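Local coordinates for TENA/THI-4 protein (Shewanella denitrificans OS217, PDB 3DDE) that is of unknown function but adopts an all-helical heme oxygenase-like fold and may be an oxidoreductase, at residues Thr16-Ile21 with Asn205-Thr210; Pro110-Glu115 with Leu214-Lys219. One frame throughout, in Å; residues are numbered along the deposited sequence.

In the fold
Both contacts are built on helix 193-223, and each sets a different element against it: helix 7-24 in interaction 1, the start of helix 112-126 in interaction 2. Their centres lie about 15 Å apart, and Ile-21 CG2 of the first meets Leu-214 CD1 of the second at 3.9 Å. Interaction 1 is only partly buried, yet its chemistry is wholly apolar, with a leucine set among selenomethionine, tryptophan and isoleucine. Interaction 2 is the more buried, although its main bond is polar, an aspartate oxygen holding a backbone N-H in a helix's first turn. Both also come within reach of the second subunit.

Interaction 1. Residues Thr16-Ile21 with Asn205-Thr210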
loop_
_atom_site.group_PDB
_atom_site.type_symbol
_atom_site.label_atom_id
_atom_site.label_comp_id
_atom_site.label_asym_id
_atom_site.label_seq_id
_atom_site.Cartn_x
_atom_site.Cartn_y
_atom_site.Cartn_z
ATOM N N THR A 16 4.127 35.082 -3.525
ATOM C CA THR A 16 5.152 35.410 -2.539
ATOM C C THR A 16 6.272 34.374 -2.563
ATOM O O THR A 16 7.444 34.722 -2.459
ATOM C CB THR A 16 4.554 35.508 -1.118
ATOM O OG1 THR A 16 3.721 36.669 -1.034
ATOM C CG2 THR A 16 5.642 35.633 -0.077
HETATM N N MSE A 17 5.911 33.104 -2.703
HETATM C CA MSE A 17 6.900 32.018 -2.754
HETATM C C MSE A 17 7.769 32.036 -4.012
HETATM O O MSE A 17 8.978 31.830 -3.910
HETATM C CB MSE A 17 6.221 30.657 -2.610
HETATM C CG MSE A 17 5.665 30.444 -1.221
HETATM SE SE MSE A 17 4.805 28.762 -1.032
HETATM C CE MSE A 17 6.280 27.585 -1.266
ATOM N N TRP A 18 7.167 32.254 -5.182
ATOM C CA TRP A 18 7.944 32.344 -6.433
ATOM C C TRP A 18 8.934 33.510 -6.378
ATOM O O TRP A 18 10.096 33.385 -6.776
ATOM C CB TRP A 18 7.039 32.471 -7.664
ATOM C CG TRP A 18 6.484 31.170 -8.119
ATOM C CD1 TRP A 18 5.176 30.786 -8.125
ATOM C CD2 TRP A 18 7.234 30.056 -8.622
ATOM N NE1 TRP A 18 5.061 29.502 -8.613
ATOM C CE2 TRP A 18 6.311 29.034 -8.926
ATOM C CE3 TRP A 18 8.597 29.828 -8.856
ATOM C CZ2 TRP A 18 6.707 27.796 -9.450
ATOM C CZ3 TRP A 18 8.992 28.599 -9.373
ATOM C CH2 TRP A 18 8.051 27.600 -9.668
ATOM N N ASP A 19 8.471 34.641 -5.873
ATOM C CA ASP A 19 9.325 35.808 -5.728
ATOM C C ASP A 19 10.623 35.457 -4.986
ATOM O O ASP A 19 11.720 35.851 -5.384
ATOM C CB ASP A 19 8.578 36.895 -4.962
ATOM C CG ASP A 19 9.422 38.120 -4.729
ATOM O OD1 ASP A 19 10.268 38.435 -5.596
ATOM O OD2 ASP A 19 9.229 38.767 -3.683
ATOM N N SER A 20 10.482 34.718 -3.900
ATOM C CA SER A 20 11.616 34.296 -3.105
ATOM C C SER A 20 12.518 33.319 -3.864
ATOM O O SER A 20 13.738 33.484 -3.882
ATOM C CB SER A 20 11.108 33.654 -1.815
ATOM O OG SER A 20 12.160 33.017 -1.124
ATOM N N ILE A 21 11.909 32.312 -4.485
ATOM C CA ILE A 21 12.628 31.288 -5.253
ATOM C C ILE A 21 13.432 31.895 -6.405
ATOM O O ILE A 21 14.599 31.543 -6.605
ATOM C CB ILE A 21 11.639 30.234 -5.821
ATOM C CG1 ILE A 21 10.977 29.441 -4.687
ATOM C CG2 ILE A 21 12.351 29.250 -6.757
ATOM C CD1 ILE A 21 9.791 28.578 -5.145
ATOM N N ASN A 205 4.506 23.107 0.800
ATOM C CA ASN A 205 5.626 22.196 0.950
ATOM C C ASN A 205 6.033 21.602 -0.368
ATOM O O ASN A 205 7.214 21.464 -0.630
ATOM C CB ASN A 205 5.382 21.120 2.027
ATOM C CG ASN A 205 6.687 20.490 2.525
ATOM O OD1 ASN A 205 7.588 21.197 3.015
ATOM N ND2 ASN A 205 6.798 19.165 2.412
ATOM N N SER A 206 5.082 21.260 -1.222
ATOM C CA SER A 206 5.441 20.714 -2.539
ATOM C C SER A 206 6.286 21.727 -3.338
ATOM O O SER A 206 7.194 21.329 -4.058
ATOM C CB SER A 206 4.201 20.252 -3.326
ATOM O OG SER A 206 3.270 21.309 -3.497
ATOM N N LEU A 207 6.001 23.021 -3.195
ATOM C CA LEU A 207 6.746 24.071 -3.894
ATOM C C LEU A 207 8.110 24.293 -3.234
ATOM O O LEU A 207 9.103 24.463 -3.922
ATOM C CB LEU A 207 5.910 25.360 -3.960
ATOM C CG LEU A 207 6.464 26.565 -4.737
ATOM C CD1 LEU A 207 7.001 26.181 -6.090
ATOM C CD2 LEU A 207 5.403 27.647 -4.871
ATOM N N VAL A 208 8.155 24.279 -1.902
ATOM C CA VAL A 208 9.433 24.340 -1.169
ATOM C C VAL A 208 10.351 23.179 -1.612
ATOM O O VAL A 208 11.543 23.358 -1.896
ATOM C CB VAL A 208 9.199 24.272 0.372
ATOM C CG1 VAL A 208 10.517 23.989 1.130
ATOM C CG2 VAL A 208 8.529 25.569 0.871
ATOM N N LEU A 209 9.776 21.982 -1.702
ATOM C CA LEU A 209 10.550 20.803 -2.098
ATOM C C LEU A 209 10.986 20.832 -3.569
ATOM O O LEU A 209 12.073 20.362 -3.901
ATOM C CB LEU A 209 9.772 19.530 -1.781
ATOM C CG LEU A 209 9.555 19.198 -0.308
ATOM C CD1 LEU A 209 8.964 17.808 -0.230
ATOM C CD2 LEU A 209 10.850 19.287 0.542
ATOM N N THR A 210 10.142 21.391 -4.437
ATOM C CA THR A 210 10.483 21.545 -5.840
ATOM C C THR A 210 11.638 22.557 -5.975
ATOM O O THR A 210 12.527 22.364 -6.775
ATOM C CB THR A 210 9.264 21.985 -6.690
ATOM O OG1 THR A 210 8.179 21.069 -6.489
ATOM C CG2 THR A 210 9.610 22.017 -8.183
#
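Met-17 and Leu-207 mark the closest backbone approach, CA to CA 8.0 Å, between two helical segments that run nearly parallel, their axes 11.1 Å apart and inclined by 11°. At that spacing no hydrogen bond crosses, and side chains fill the gap. Leu-207 does most of the work: its CG lies anti to the backbone N (chi1 -176°), which sends the two methyls across to helix 7-24. Met-17, a selenomethionine, reaches back tip to tip. Its chain bends at the last torsion (chi3 65°), turning CE down onto the root of the leucine, 3.5 Å from Leu-207 CB. The same methyl also touches Val-208 CG2 at 3.7 Å, so it sits across two consecutive residues of the partner helix.

This is apolar helix-helix packing within the heme oxygenase-like bundle, joining the N-terminal helix 7-24 to the long helix 193-223. The indole of Trp-18 makes the other half of the leucine's seat: Leu-207 CD1 stands over the face of the six-membered ring in a CH-pi contact, 4.1 Å from the ring centroid and shifted toward the rim by CZ2. Ile-21 CD1 lies over the same face and meets Leu-207 CD1 at 3.8 Å, so leucine and isoleucine methyls share one side of the indole. With an alanine at Leu-207, the loss of both methyls would probably open a gap over the Trp-18 face and take from Met-17 CE and Ile-21 CD1 the packing beyond the beta carbon. The indole also stacks with Tyr-146, while Trp-139 of helix 134-141 packs on Leu-207. Beyond Val-208 comes Arg-212 of the second subunit, which borders this contact.

Interaction 2. Residues Pro110-Glu115 with Leu214-Lys219; sequences PLPATE and LDDVWK
Ala-113 and Asp-216 supply the one hydrogen bond across this contact, from the backbone N of Ala-113 to Asp-216 OD2 at 2.9 Å, with an N-H...O angle of 153°. The donor comes in on the syn side of the carboxylate, 31° out of its plane. With Leu-111 at the N-cap position, this N-H belongs to the first turn of helix 112-126. The aspartate's CG stands anti to its own carbonyl carbon (chi1 -85°), which directs the carboxylate at the incoming helix end.

Around that bond the contacts are van der Waals. Ala-113 CB presses on the same oxygen, 3.1 Å from OD2, and Pro-112 CD lies 3.5 Å from it. The Leu-111 side chain runs alongside that of Asp-216, the two pointing opposite ways, and its CD1 lies 3.9 Å from Asp-216 CB. Val-217 adds a looser edge, its backbone N 4.0 Å from Leu-111 CD1.

Outside the pair, Glu-47 OE1 of helix 38-52 is hydrogen-bonded to both Leu-111 N and Thr-114 OG1, tying the same turn to a third helix. Pro-112 also packs on Asn-205 of the second subunit.

A carboxylate from one helix thus meets the amino-terminal end of another, where the helix dipole would probably stabilise its negative charge.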
loop_
_atom_site.group_PDB
_atom_site.type_symbol
_atom_site.label_atom_id
_atom_site.label_comp_id
_atom_site.label_asym_id
_atom_site.label_seq_id
_atom_site.Cartn_x
_atom_site.Cartn_y
_atom_site.Cartn_z
ATOM N N PRO A 110 17.427 9.475 -9.459
ATOM C CA PRO A 110 17.113 10.863 -9.171
ATOM C C PRO A 110 18.049 11.477 -8.134
ATOM O O PRO A 110 18.657 10.758 -7.342
ATOM C CB PRO A 110 15.676 10.813 -8.615
ATOM C CG PRO A 110 15.132 9.526 -9.031
ATOM C CD PRO A 110 16.295 8.582 -9.143
ATOM N N LEU A 111 18.177 12.796 -8.152
ATOM C CA LEU A 111 18.968 13.478 -7.134
ATOM C C LEU A 111 18.177 13.412 -5.798
ATOM O O LEU A 111 16.947 13.233 -5.797
ATOM C CB LEU A 111 19.320 14.923 -7.556
ATOM C CG LEU A 111 20.295 15.118 -8.751
ATOM C CD1 LEU A 111 20.462 16.594 -9.147
ATOM C CD2 LEU A 111 21.639 14.497 -8.454
ATOM N N PRO A 112 18.871 13.553 -4.651
ATOM C CA PRO A 112 18.161 13.433 -3.359
ATOM C C PRO A 112 16.956 14.358 -3.180
ATOM O O PRO A 112 15.933 13.932 -2.639
ATOM C CB PRO A 112 19.246 13.729 -2.340
ATOM C CG PRO A 112 20.533 13.371 -3.076
ATOM C CD PRO A 112 20.300 13.826 -4.455
ATOM N N ALA A 113 17.050 15.594 -3.648
ATOM C CA ALA A 113 15.936 16.530 -3.521
ATOM C C ALA A 113 14.716 16.050 -4.321
ATOM O O ALA A 113 13.583 16.243 -3.909
ATOM C CB ALA A 113 16.376 17.961 -3.967
ATOM N N THR A 114 14.963 15.416 -5.462
ATOM C CA THR A 114 13.902 14.930 -6.343
ATOM C C THR A 114 13.250 13.688 -5.724
ATOM O O THR A 114 12.030 13.552 -5.729
ATOM C CB THR A 114 14.479 14.611 -7.747
ATOM O OG1 THR A 114 15.257 15.729 -8.189
ATOM C CG2 THR A 114 13.374 14.302 -8.760
ATOM N N GLU A 115 14.080 12.780 -5.226
ATOM C CA GLU A 115 13.601 11.601 -4.524
ATOM C C GLU A 115 12.724 12.038 -3.331
ATOM O O GLU A 115 11.692 11.408 -3.051
ATOM C CB GLU A 115 14.789 10.781 -4.001
ATOM C CG GLU A 115 14.461 9.323 -3.679
ATOM C CD GLU A 115 14.167 8.544 -4.942
ATOM O OE1 GLU A 115 15.013 8.507 -5.862
ATOM O OE2 GLU A 115 13.087 7.978 -5.034
ATOM N N LEU A 214 16.177 22.633 -7.683
ATOM C CA LEU A 214 17.019 23.649 -8.330
ATOM C C LEU A 214 18.406 23.770 -7.659
ATOM O O LEU A 214 19.424 23.964 -8.335
ATOM C CB LEU A 214 16.319 25.004 -8.281
ATOM C CG LEU A 214 15.042 25.195 -9.097
ATOM C CD1 LEU A 214 14.366 26.542 -8.775
ATOM C CD2 LEU A 214 15.379 25.099 -10.566
ATOM N N ASP A 215 18.428 23.651 -6.330
ATOM C CA ASP A 215 19.659 23.686 -5.531
ATOM C C ASP A 215 20.530 22.454 -5.798
ATOM O O ASP A 215 21.745 22.562 -5.922
ATOM C CB ASP A 215 19.334 23.758 -4.031
ATOM C CG ASP A 215 18.490 24.968 -3.663
ATOM O OD1 ASP A 215 18.565 25.999 -4.380
ATOM O OD2 ASP A 215 17.761 24.884 -2.640
ATOM N N ASP A 216 19.921 21.278 -5.855
ATOM C CA ASP A 216 20.673 20.059 -6.204
ATOM C C ASP A 216 21.181 20.119 -7.631
ATOM O O ASP A 216 22.323 19.739 -7.908
ATOM C CB ASP A 216 19.830 18.785 -6.034
ATOM C CG ASP A 216 19.843 18.264 -4.630
ATOM O OD1 ASP A 216 20.353 18.966 -3.747
ATOM O OD2 ASP A 216 19.343 17.148 -4.413
ATOM N N VAL A 217 20.333 20.592 -8.535
ATOM C CA VAL A 217 20.736 20.736 -9.950
ATOM C C VAL A 217 21.955 21.657 -10.072
ATOM O O VAL A 217 22.910 21.340 -10.790
ATOM C CB VAL A 217 19.574 21.260 -10.848
ATOM C CG1 VAL A 217 20.067 21.583 -12.272
ATOM C CG2 VAL A 217 18.455 20.258 -10.887
ATOM N N TRP A 218 21.927 22.784 -9.358
ATOM C CA TRP A 218 23.034 23.755 -9.401
ATOM C C TRP A 218 24.335 23.171 -8.820
ATOM O O TRP A 218 25.391 23.253 -9.457
ATOM C CB TRP A 218 22.625 25.055 -8.687
ATOM C CG TRP A 218 23.616 26.178 -8.799
ATOM C CD1 TRP A 218 24.275 26.794 -7.777
ATOM C CD2 TRP A 218 24.071 26.802 -10.005
ATOM N NE1 TRP A 218 25.104 27.780 -8.273
ATOM C CE2 TRP A 218 24.999 27.799 -9.639
ATOM C CE3 TRP A 218 23.778 26.621 -11.359
ATOM C CZ2 TRP A 218 25.635 28.606 -10.574
ATOM C CZ3 TRP A 218 24.416 27.426 -12.291
ATOM C CH2 TRP A 218 25.334 28.405 -11.893
ATOM N N LYS A 219 24.257 22.567 -7.634
ATOM C CA LYS A 219 25.426 21.942 -6.996
ATOM C C LYS A 219 26.103 20.913 -7.934
ATOM O O LYS A 219 27.315 20.953 -8.130
ATOM C CB LYS A 219 25.003 21.311 -5.654
ATOM C CG LYS A 219 26.067 20.501 -4.922
#